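Local coordinates for protein ECL CdiI (Enterobacter cloacae subsp. cloacae, PDB 4NTQ) that acts as the immunity protein of a contact-dependent growth inhibition system, in complex with the toxic ribosomal RNase region of CdiA, at residues E14-Q19 / P35-D40; I23-Y28 / S127-D132; S57-S62 / L82-E87. All coordinates share one frame; numbering follows the deposited sequence. Where two conformers were deposited one is given.

Contact 1: E14-Q19 / P35-D40; sequences EGELVQ and PLSYWD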
loop_
_atom_site.group_PDB
_atom_site.type_symbol
_atom_site.label_atom_id
_atom_site.label_comp_id
_atom_site.label_asym_id
_atom_site.label_seq_id
_atom_site.Cartn_x
_atom_site.Cartn_y
_atom_site.Cartn_z
ATOM N N GLU B 14 -13.249 8.237 5.396
ATOM C CA GLU B 14 -12.521 9.325 4.765
ATOM C C GLU B 14 -13.273 9.748 3.523
ATOM O O GLU B 14 -12.678 10.020 2.485
ATOM C CB GLU B 14 -11.086 8.916 4.423
ATOM C CG GLU B 14 -10.074 9.999 4.714
ATOM C CD GLU B 14 -10.039 10.380 6.183
ATOM O OE1 GLU B 14 -9.584 9.548 6.999
ATOM O OE2 GLU B 14 -10.470 11.505 6.524
ATOM N N GLY B 15 -14.596 9.764 3.640
ATOM C CA GLY B 15 -15.454 10.303 2.607
ATOM C C GLY B 15 -15.707 9.403 1.419
ATOM O O GLY B 15 -16.200 9.873 0.398
ATOM N N GLU B 16 -15.387 8.118 1.536
ATOM C CA GLU B 16 -15.715 7.171 0.462
ATOM C C GLU B 16 -15.920 5.726 0.933
ATOM O O GLU B 16 -15.509 5.353 2.033
ATOM C CB GLU B 16 -14.667 7.221 -0.653
ATOM C CG GLU B 16 -13.291 6.768 -0.248
ATOM C CD GLU B 16 -12.497 6.246 -1.431
ATOM O OE1 GLU B 16 -13.097 5.554 -2.288
ATOM O OE2 GLU B 16 -11.283 6.531 -1.506
ATOM N N LEU B 17 -16.568 4.923 0.090
ATOM C CA LEU B 17 -16.858 3.523 0.410
ATOM C C LEU B 17 -15.621 2.651 0.284
ATOM O O LEU B 17 -14.988 2.592 -0.773
ATOM C CB LEU B 17 -17.945 2.967 -0.511
ATOM C CG LEU B 17 -18.763 1.759 -0.044
ATOM C CD1 LEU B 17 -19.615 2.109 1.193
ATOM C CD2 LEU B 17 -19.654 1.251 -1.185
ATOM N N VAL B 18 -15.277 1.965 1.360
ATOM C CA VAL B 18 -14.114 1.099 1.330
ATOM C C VAL B 18 -14.492 -0.290 1.781
ATOM O O VAL B 18 -15.534 -0.501 2.408
ATOM C CB VAL B 18 -12.974 1.633 2.206
ATOM C CG1 VAL B 18 -12.671 3.104 1.859
ATOM C CG2 VAL B 18 -13.321 1.478 3.676
ATOM N N GLN B 19 -13.642 -1.240 1.437
ATOM C CA GLN B 19 -13.814 -2.616 1.849
ATOM C C GLN B 19 -12.781 -2.904 2.924
ATOM O O GLN B 19 -11.569 -2.949 2.630
ATOM C CB GLN B 19 -13.604 -3.549 0.646
ATOM C CG GLN B 19 -13.597 -5.017 0.993
ATOM C CD GLN B 19 -14.840 -5.432 1.758
ATOM O OE1 GLN B 19 -15.923 -5.546 1.190
ATOM N NE2 GLN B 19 -14.685 -5.668 3.058
ATOM N N PRO B 35 -10.311 1.115 -1.359
ATOM C CA PRO B 35 -11.351 1.999 -1.919
ATOM C C PRO B 35 -12.049 1.359 -3.113
ATOM O O PRO B 35 -11.401 0.712 -3.952
ATOM C CB PRO B 35 -10.564 3.246 -2.361
ATOM C CG PRO B 35 -9.183 2.796 -2.557
ATOM C CD PRO B 35 -8.964 1.680 -1.535
ATOM N N LEU B 36 -13.358 1.558 -3.192
ATOM C CA LEU B 36 -14.194 0.894 -4.188
ATOM C C LEU B 36 -14.749 1.851 -5.242
ATOM O O LEU B 36 -15.623 1.484 -6.035
ATOM C CB LEU B 36 -15.366 0.190 -3.488
ATOM C CG LEU B 36 -15.002 -0.780 -2.372
ATOM C CD1 LEU B 36 -16.264 -1.246 -1.634
ATOM C CD2 LEU B 36 -14.251 -1.954 -2.940
ATOM N N SER B 37 -14.281 3.091 -5.233
ATOM C CA SER B 37 -14.893 4.102 -6.102
ATOM C C SER B 37 -14.652 3.837 -7.596
ATOM O O SER B 37 -15.413 4.289 -8.442
ATOM C CB SER B 37 -14.467 5.522 -5.702
ATOM O OG SER B 37 -13.076 5.707 -5.880
ATOM N N TYR B 38 -13.612 3.076 -7.903
ATOM C CA TYR B 38 -13.255 2.760 -9.289
ATOM C C TYR B 38 -13.273 1.242 -9.520
ATOM O O TYR B 38 -13.900 0.758 -10.456
ATOM C CB TYR B 38 -11.875 3.348 -9.622
ATOM C CG TYR B 38 -11.408 3.139 -11.050
ATOM C CD1 TYR B 38 -11.953 3.871 -12.102
ATOM C CD2 TYR B 38 -10.398 2.236 -11.343
ATOM C CE1 TYR B 38 -11.518 3.689 -13.406
ATOM C CE2 TYR B 38 -9.952 2.047 -12.645
ATOM C CZ TYR B 38 -10.520 2.776 -13.664
ATOM O OH TYR B 38 -10.082 2.587 -14.937
ATOM N N TRP B 39 -12.587 0.499 -8.658
ATOM C CA TRP B 39 -12.572 -0.962 -8.707
ATOM C C TRP B 39 -13.464 -1.576 -7.636
ATOM O O TRP B 39 -13.426 -1.140 -6.489
ATOM C CB TRP B 39 -11.162 -1.456 -8.414
ATOM C CG TRP B 39 -10.272 -1.591 -9.617
ATOM C CD1 TRP B 39 -10.596 -1.339 -10.918
ATOM C CD2 TRP B 39 -8.908 -2.027 -9.620
ATOM N NE1 TRP B 39 -9.513 -1.586 -11.732
ATOM C CE2 TRP B 39 -8.466 -2.010 -10.956
ATOM C CE3 TRP B 39 -8.016 -2.419 -8.621
ATOM C CZ2 TRP B 39 -7.169 -2.372 -11.318
ATOM C CZ3 TRP B 39 -6.725 -2.784 -8.984
ATOM C CH2 TRP B 39 -6.318 -2.757 -10.318
ATOM N N ASP B 40 -14.238 -2.603 -7.985
ATOM C CA ASP B 40 -14.806 -3.479 -6.954
ATOM C C ASP B 40 -13.773 -4.536 -6.581
ATOM O O ASP B 40 -12.656 -4.521 -7.105
ATOM C CB ASP B 40 -16.140 -4.121 -7.391
ATOM C CG ASP B 40 -16.025 -4.948 -8.675
ATOM O OD1 ASP B 40 -17.025 -5.029 -9.416
ATOM O OD2 ASP B 40 -14.959 -5.530 -8.946
#

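Contact 2: I23-Y28 / S127-D132; sequences IVINDY and SEWHTD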
loop_
_atom_site.group_PDB
_atom_site.type_symbol
_atom_site.label_atom_id
_atom_site.label_comp_id
_atom_site.label_asym_id
_atom_site.label_seq_id
_atom_site.Cartn_x
_atom_site.Cartn_y
_atom_site.Cartn_z
ATOM N N ILE B 23 -4.206 -7.836 5.041
ATOM C CA ILE B 23 -3.181 -8.585 4.370
ATOM C C ILE B 23 -2.439 -9.420 5.415
ATOM O O ILE B 23 -2.092 -8.926 6.482
ATOM C CB ILE B 23 -2.242 -7.673 3.566
ATOM C CG1 ILE B 23 -1.235 -8.518 2.794
ATOM C CG2 ILE B 23 -1.512 -6.688 4.473
ATOM C CD1 ILE B 23 -0.331 -7.706 1.876
ATOM N N VAL B 24 -2.233 -10.694 5.096
ATOM C CA VAL B 24 -1.523 -11.626 5.964
ATOM C C VAL B 24 -0.270 -12.117 5.274
ATOM O O VAL B 24 -0.333 -12.637 4.160
ATOM C CB VAL B 24 -2.352 -12.891 6.252
ATOM C CG1 VAL B 24 -1.601 -13.801 7.217
ATOM C CG2 VAL B 24 -3.709 -12.519 6.797
ATOM N N ILE B 25 0.861 -11.953 5.943
ATOM C CA ILE B 25 2.135 -12.440 5.455
ATOM C C ILE B 25 2.678 -13.310 6.574
ATOM O O ILE B 25 3.334 -12.810 7.485
ATOM C CB ILE B 25 3.108 -11.282 5.197
ATOM C CG1 ILE B 25 2.474 -10.220 4.286
ATOM C CG2 ILE B 25 4.387 -11.786 4.560
ATOM C CD1 ILE B 25 3.241 -8.876 4.292
ATOM N N ASN B 26 2.340 -14.597 6.541
ATOM C CA ASN B 26 2.739 -15.532 7.598
ATOM C C ASN B 26 2.265 -15.079 8.992
ATOM O O ASN B 26 1.062 -15.084 9.264
ATOM C CB ASN B 26 4.250 -15.794 7.555
ATOM C CG ASN B 26 4.672 -16.877 8.495
ATOM O OD1 ASN B 26 3.836 -17.598 9.034
ATOM N ND2 ASN B 26 5.976 -17.005 8.708
ATOM N N ASP B 27 3.185 -14.688 9.873
ATOM C CA ASP B 27 2.784 -14.268 11.224
ATOM C C ASP B 27 2.440 -12.780 11.311
ATOM O O ASP B 27 1.984 -12.304 12.348
ATOM C CB ASP B 27 3.812 -14.672 12.295
ATOM C CG ASP B 27 5.244 -14.251 11.940
ATOM O OD1 ASP B 27 5.453 -13.671 10.849
ATOM O OD2 ASP B 27 6.168 -14.526 12.746
ATOM N N TYR B 28 2.642 -12.050 10.217
ATOM C CA TYR B 28 2.259 -10.646 10.181
ATOM C C TYR B 28 0.894 -10.442 9.517
ATOM O O TYR B 28 0.565 -11.088 8.513
ATOM C CB TYR B 28 3.330 -9.814 9.478
ATOM C CG TYR B 28 3.023 -8.331 9.385
ATOM C CD1 TYR B 28 3.287 -7.476 10.459
ATOM C CD2 TYR B 28 2.472 -7.779 8.219
ATOM C CE1 TYR B 28 3.013 -6.108 10.377
ATOM C CE2 TYR B 28 2.198 -6.411 8.131
ATOM C CZ TYR B 28 2.464 -5.585 9.217
ATOM O OH TYR B 28 2.195 -4.230 9.137
ATOM N N SER B 127 11.045 -1.353 5.043
ATOM C CA SER B 127 10.216 -2.333 5.723
ATOM C C SER B 127 10.061 -3.571 4.841
ATOM O O SER B 127 9.874 -3.463 3.636
ATOM C CB SER B 127 8.854 -1.736 6.075
ATOM O OG SER B 127 8.950 -0.717 7.062
ATOM N N GLU B 128 10.154 -4.749 5.443
ATOM C CA GLU B 128 10.106 -5.997 4.685
ATOM C C GLU B 128 9.616 -7.176 5.532
ATOM O O GLU B 128 9.963 -7.310 6.704
ATOM C CB GLU B 128 11.492 -6.312 4.101
ATOM C CG GLU B 128 11.492 -7.430 3.072
ATOM C CD GLU B 128 12.856 -7.627 2.414
ATOM O OE1 GLU B 128 13.755 -8.200 3.064
ATOM O OE2 GLU B 128 13.023 -7.214 1.249
ATOM N N TRP B 129 8.813 -8.038 4.931
ATOM C CA TRP B 129 8.354 -9.241 5.612
ATOM C C TRP B 129 8.630 -10.425 4.685
ATOM O O TRP B 129 8.956 -10.236 3.512
ATOM C CB TRP B 129 6.851 -9.136 5.912
ATOM C CG TRP B 129 6.464 -8.002 6.853
ATOM C CD1 TRP B 129 6.149 -8.112 8.180
ATOM C CD2 TRP B 129 6.335 -6.606 6.530
ATOM N NE1 TRP B 129 5.845 -6.876 8.704
ATOM C CE2 TRP B 129 5.943 -5.937 7.712
ATOM C CE3 TRP B 129 6.509 -5.862 5.364
ATOM C CZ2 TRP B 129 5.726 -4.555 7.758
ATOM C CZ3 TRP B 129 6.302 -4.485 5.411
ATOM C CH2 TRP B 129 5.906 -3.847 6.601
ATOM N N HIS B 130 8.491 -11.647 5.184
ATOM C CA HIS B 130 8.682 -12.778 4.300
ATOM C C HIS B 130 7.720 -13.926 4.520
ATOM O O HIS B 130 7.204 -14.125 5.613
ATOM C CB HIS B 130 10.122 -13.273 4.349
ATOM C CG HIS B 130 10.523 -13.842 5.673
ATOM N ND1 HIS B 130 11.029 -13.066 6.697
ATOM C CD2 HIS B 130 10.527 -15.117 6.129
ATOM C CE1 HIS B 130 11.309 -13.836 7.733
ATOM N NE2 HIS B 130 11.020 -15.088 7.413
ATOM N N THR B 131 7.483 -14.667 3.442
ATOM C CA THR B 131 6.696 -15.882 3.475
ATOM C C THR B 131 7.227 -16.826 2.396
ATOM O O THR B 131 8.013 -16.415 1.552
ATOM C CB THR B 131 5.197 -15.581 3.260
ATOM O OG1 THR B 131 4.455 -16.782 3.424
ATOM C CG2 THR B 131 4.923 -15.003 1.862
ATOM N N ASP B 132 6.814 -18.089 2.426
ATOM C CA ASP B 132 7.369 -19.079 1.502
ATOM C C ASP B 132 6.652 -19.038 0.146
ATOM O O ASP B 132 5.541 -18.528 0.038
ATOM C CB ASP B 132 7.285 -20.476 2.110
ATOM C CG ASP B 132 5.865 -20.992 2.168
ATOM O OD1 ASP B 132 4.978 -20.259 2.637
ATOM O OD2 ASP B 132 5.623 -22.124 1.722
#

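Contact 3: S57-S62 / L82-E87; sequences SNKTHS and LYFEDE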
loop_
_atom_site.group_PDB
_atom_site.type_symbol
_atom_site.label_atom_id
_atom_site.label_comp_id
_atom_site.label_asym_id
_atom_site.label_seq_id
_atom_site.Cartn_x
_atom_site.Cartn_y
_atom_site.Cartn_z
ATOM N N SER B 57 5.733 -16.488 -12.888
ATOM C CA SER B 57 6.202 -17.154 -14.095
ATOM C C SER B 57 7.710 -16.977 -14.305
ATOM O O SER B 57 8.401 -17.942 -14.613
ATOM C CB SER B 57 5.406 -16.707 -15.323
ATOM O OG SER B 57 5.743 -15.386 -15.691
ATOM N N ASN B 58 8.228 -15.770 -14.084
ATOM C CA ASN B 58 9.663 -15.517 -14.265
ATOM C C ASN B 58 10.416 -15.192 -12.973
ATOM O O ASN B 58 11.567 -14.762 -13.016
ATOM C CB ASN B 58 9.901 -14.409 -15.301
ATOM C CG ASN B 58 9.158 -13.129 -14.966
ATOM O OD1 ASN B 58 8.924 -12.812 -13.796
ATOM N ND2 ASN B 58 8.760 -12.399 -15.993
ATOM N N LYS B 59 9.744 -15.380 -11.840
ATOM C CA LYS B 59 10.355 -15.200 -10.523
ATOM C C LYS B 59 11.018 -13.828 -10.335
ATOM O O LYS B 59 12.114 -13.721 -9.788
ATOM C CB LYS B 59 11.341 -16.338 -10.244
ATOM C CG LYS B 59 10.688 -17.721 -10.220
ATOM C CD LYS B 59 9.707 -17.852 -9.055
ATOM C CE LYS B 59 9.075 -19.235 -8.989
ATOM N NZ LYS B 59 7.885 -19.365 -9.867
ATOM N N THR B 60 10.342 -12.784 -10.799
ATOM C CA THR B 60 10.810 -11.417 -10.587
ATOM C C THR B 60 10.046 -10.789 -9.423
ATOM O O THR B 60 10.383 -11.010 -8.263
ATOM C CB THR B 60 10.630 -10.586 -11.852
ATOM O OG1 THR B 60 9.286 -10.750 -12.331
ATOM C CG2 THR B 60 11.614 -11.061 -12.931
ATOM N N HIS B 61 8.987 -10.046 -9.725
ATOM C CA HIS B 61 8.158 -9.475 -8.676
ATOM C C HIS B 61 6.693 -9.419 -9.057
ATOM O O HIS B 61 6.348 -9.482 -10.234
ATOM C CB HIS B 61 8.644 -8.078 -8.283
ATOM C CG HIS B 61 8.797 -7.137 -9.440
ATOM N ND1 HIS B 61 10.018 -6.882 -10.039
ATOM C CD2 HIS B 61 7.886 -6.388 -10.106
ATOM C CE1 HIS B 61 9.848 -6.016 -11.023
ATOM N NE2 HIS B 61 8.566 -5.702 -11.088
ATOM N N SER B 62 5.834 -9.300 -8.046
ATOM C CA SER B 62 4.390 -9.145 -8.239
ATOM C C SER B 62 3.864 -8.010 -7.378
ATOM O O SER B 62 3.867 -8.095 -6.144
ATOM C CB SER B 62 3.654 -10.431 -7.863
ATOM O OG SER B 62 3.779 -11.389 -8.897
ATOM N N LEU B 82 5.789 -8.265 -3.996
ATOM C CA LEU B 82 6.373 -9.571 -3.692
ATOM C C LEU B 82 7.611 -9.770 -4.553
ATOM O O LEU B 82 7.560 -9.591 -5.768
ATOM C CB LEU B 82 5.368 -10.692 -3.966
ATOM C CG LEU B 82 4.267 -10.962 -2.933
ATOM C CD1 LEU B 82 3.459 -9.725 -2.575
ATOM C CD2 LEU B 82 3.351 -12.045 -3.436
ATOM N N TYR B 83 8.731 -10.116 -3.926
ATOM C CA TYR B 83 9.941 -10.376 -4.677
ATOM C C TYR B 83 10.284 -11.838 -4.502
ATOM O O TYR B 83 10.359 -12.317 -3.384
ATOM C CB TYR B 83 11.094 -9.513 -4.165
ATOM C CG TYR B 83 11.023 -8.038 -4.500
ATOM C CD1 TYR B 83 11.381 -7.576 -5.767
ATOM C CD2 TYR B 83 10.652 -7.095 -3.535
ATOM C CE1 TYR B 83 11.346 -6.225 -6.076
ATOM C CE2 TYR B 83 10.613 -5.714 -3.834
ATOM C CZ TYR B 83 10.956 -5.300 -5.110
ATOM O OH TYR B 83 10.925 -3.968 -5.428
ATOM N N PHE B 84 10.485 -12.546 -5.598
ATOM C CA PHE B 84 10.748 -13.981 -5.530
ATOM C C PHE B 84 12.230 -14.343 -5.581
ATOM O O PHE B 84 12.933 -13.962 -6.516
ATOM C CB PHE B 84 10.005 -14.691 -6.647
ATOM C CG PHE B 84 8.539 -14.416 -6.642
ATOM C CD1 PHE B 84 7.707 -15.075 -5.744
ATOM C CD2 PHE B 84 7.986 -13.491 -7.516
ATOM C CE1 PHE B 84 6.342 -14.830 -5.717
ATOM C CE2 PHE B 84 6.611 -13.224 -7.497
ATOM C CZ PHE B 84 5.786 -13.903 -6.591
ATOM N N GLU B 85 12.703 -15.057 -4.559
ATOM C CA GLU B 85 14.056 -15.613 -4.561
ATOM C C GLU B 85 14.033 -17.043 -4.068
ATOM O O GLU B 85 13.885 -17.293 -2.861
ATOM C CB GLU B 85 14.995 -14.787 -3.697
ATOM C CG GLU B 85 15.328 -13.452 -4.304
ATOM C CD GLU B 85 16.289 -12.656 -3.454
ATOM O OE1 GLU B 85 17.242 -13.250 -2.882
ATOM O OE2 GLU B 85 16.085 -11.434 -3.365
ATOM N N ASP B 86 14.181 -17.966 -5.014
ATOM C CA ASP B 86 14.028 -19.393 -4.757
ATOM C C ASP B 86 12.668 -19.750 -4.123
ATOM O O ASP B 86 11.635 -19.499 -4.747
ATOM C CB ASP B 86 15.228 -19.916 -3.980
ATOM C CG ASP B 86 16.542 -19.604 -4.682
ATOM O OD1 ASP B 86 17.561 -19.377 -3.989
ATOM O OD2 ASP B 86 16.537 -19.566 -5.931
ATOM N N GLU B 87 12.663 -20.320 -2.915
ATOM C CA GLU B 87 11.413 -20.714 -2.257
ATOM C C GLU B 87 11.017 -19.700 -1.197
ATOM O O GLU B 87 10.166 -19.966 -0.348
ATOM C CB GLU B 87 11.543 -22.092 -1.615
ATOM C CG GLU B 87 11.824 -23.226 -2.596
ATOM C CD GLU B 87 10.620 -23.567 -3.451
ATOM O OE1 GLU B 87 9.514 -23.704 -2.886
ATOM O OE2 GLU B 87 10.778 -23.687 -4.688
HETATM O O HOH W 1 12.821 -11.433 -7.926
#

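Contact 1: E14-Q19 / P35-D40
Val18 and Pro35 form an antiparallel, non-hydrogen-bonded pair, their CA atoms 4.4 Å apart, at the open end of the beta hairpin of strands 16-25 and 28-35. The backbone contribution is a single hydrogen bond, Leu36 N to Leu17 O at 3.1 Å with an N-H...O angle of 152°; the ladder carries on through Gln19 and Leu34.

Apolar packing falls mainly to Leu36, the first residue of the loop leading to helix 41-58. Its CG stands anti to its own carbonyl carbon (chi1 -54°), which lays the forked end along the neighbouring strand: Leu36 CD1 rests 4.0 Å from Val18 C, while Leu36 CD2 meets Gln19 CB at 4.0 Å. CD1 also approaches Leu17 CG. Ile41 of the helix touches both Leu36 and Gln19, so the loop's first residue packs between strand 16-25 and the start of helix 41-58.

The polar part belongs to Glu16, at the edge facing the toxin: it packs on Gly189 of the CdiA chain. Its side chain, extended beyond CG, carries the carboxylate across to the proline ring, where OE2 also takes a hydrogen bond from Tyr69 OH. Ser37 OG stands 3.6 Å from Glu16 OE1, longer than a normal hydrogen bond. Both carboxylate oxygens meet the same ring carbon, Glu16 OE1 at 3.4 Å and Glu16 OE2 at 3.5 Å from Pro35 CB.

Contact 2: I23-Y28 / S127-D132
Asn26 and Thr131 bring the two backbones closest, CA to CA 5.7 Å, and the short axes of strands 23-25 and 129-132 pass 7.9 Å apart at 72°, a geometry of packing between two sheets rather than of pairing within one. The first segment is the tip of a beta hairpin: a type II' turn from Ile25 to Tyr28, closed by Tyr28 N to Ile25 O at 2.9 Å and by Ile25 N to Tyr28 O at 2.7 Å.

Tyr28, the last residue of the turn, extends its ring with CG opposite the backbone N (chi1 180°), and this sets the ring over the indole of Trp129. Trp129 NE1 lies 3.1 Å above the Tyr28 ring plane, over the ring centre. The phenol and the five-membered ring have centroids 3.8 Å apart, and their planes meet at 35°, an oblique pairing. Ile25 fills the other part of the interface with its CG2 methyl, 3.9 Å from Trp129 CB and 3.8 Å from His130 O; the same methyl also faces the Thr131 CB.

The aromatic pair borders the toxin. Tyr28 OH is hydrogen-bonded to Glu30 and weakly to Arg222 of the CdiA chain, on which Trp129 also packs. Inward, Ile25 rests on Trp80 of strand 76-85 and Val91 of strand 88-97, Phe2 of strand 2-6 touches it as well, and Asp132 caps the start of helix 133-144.

Contact 3: S57-S62 / L82-E87
His61 with Tyr83 and Ser62 with Leu82 are successive antiparallel pairs, non-hydrogen-bonded and hydrogen-bonded respectively, and they make up the tight half of this contact. Two backbone bonds, Ser62 N to Leu82 O and Leu82 N to Ser62 O, are each 2.9 Å. A third, Phe84 N to Thr60 O at 3.1 Å, is almost straight at 176°. On the face of Ser62 and Leu82, Phe84 has CG anti to its carbonyl carbon (chi1 -55°), which turns the ring edge toward Ser62, whose OG lies in the ring plane 3.7 Å from Phe84 CE2; that hydroxyl is hydrogen-bonded to Ser51 O of helix 41-58, and Leu56 and Leu133 also touch the Phe84 side chain. On the face of His61 and Tyr83, His61 CB touches Tyr83 CD1 at 3.8 Å, and the rings are inclined at 66°. Their polar ends bond to loop carbonyls, His61 NE2 to Asn110 O and Tyr83 OH to Glu114 O.

The solvent side is looser. Lys59, with positive phi just past the helix, lays its aliphatic chain across Phe84, Lys59 CD 4.0 Å from Phe84 CB, while its NZ turns back to Leu56 O. Thr60 OG1 donates to Asn58 OD1 at 2.6 Å. Where the strands part, a water lies 2.9 Å from Phe84 O, its further bonding doubtful. The whole is the open end of a beta hairpin, strand 61-65 being the outermost of its antiparallel sheet within the chain.

The three contacts sample both sheets of the chain and the seam between them. Contact 1 is confined to the N-terminal sheet and its exit loop, contact 3 to the edge hairpin of the second sheet, their centres 30 Å apart on opposite sides of the chain's centre. Contact 2 bridges the two, sharing strand 16-25 with contact 1 and touching contact 3 through Asp132 CB and Glu87 O, 3.8 Å apart. All are partly buried. Contact 3 combines three backbone bonds with the packing of Phe84; contact 1 has one such bond, and contact 2 relies on aromatic and aliphatic packing. Contacts 1 and 2 also reach the CdiA chain, whereas contact 3 touches no other chain.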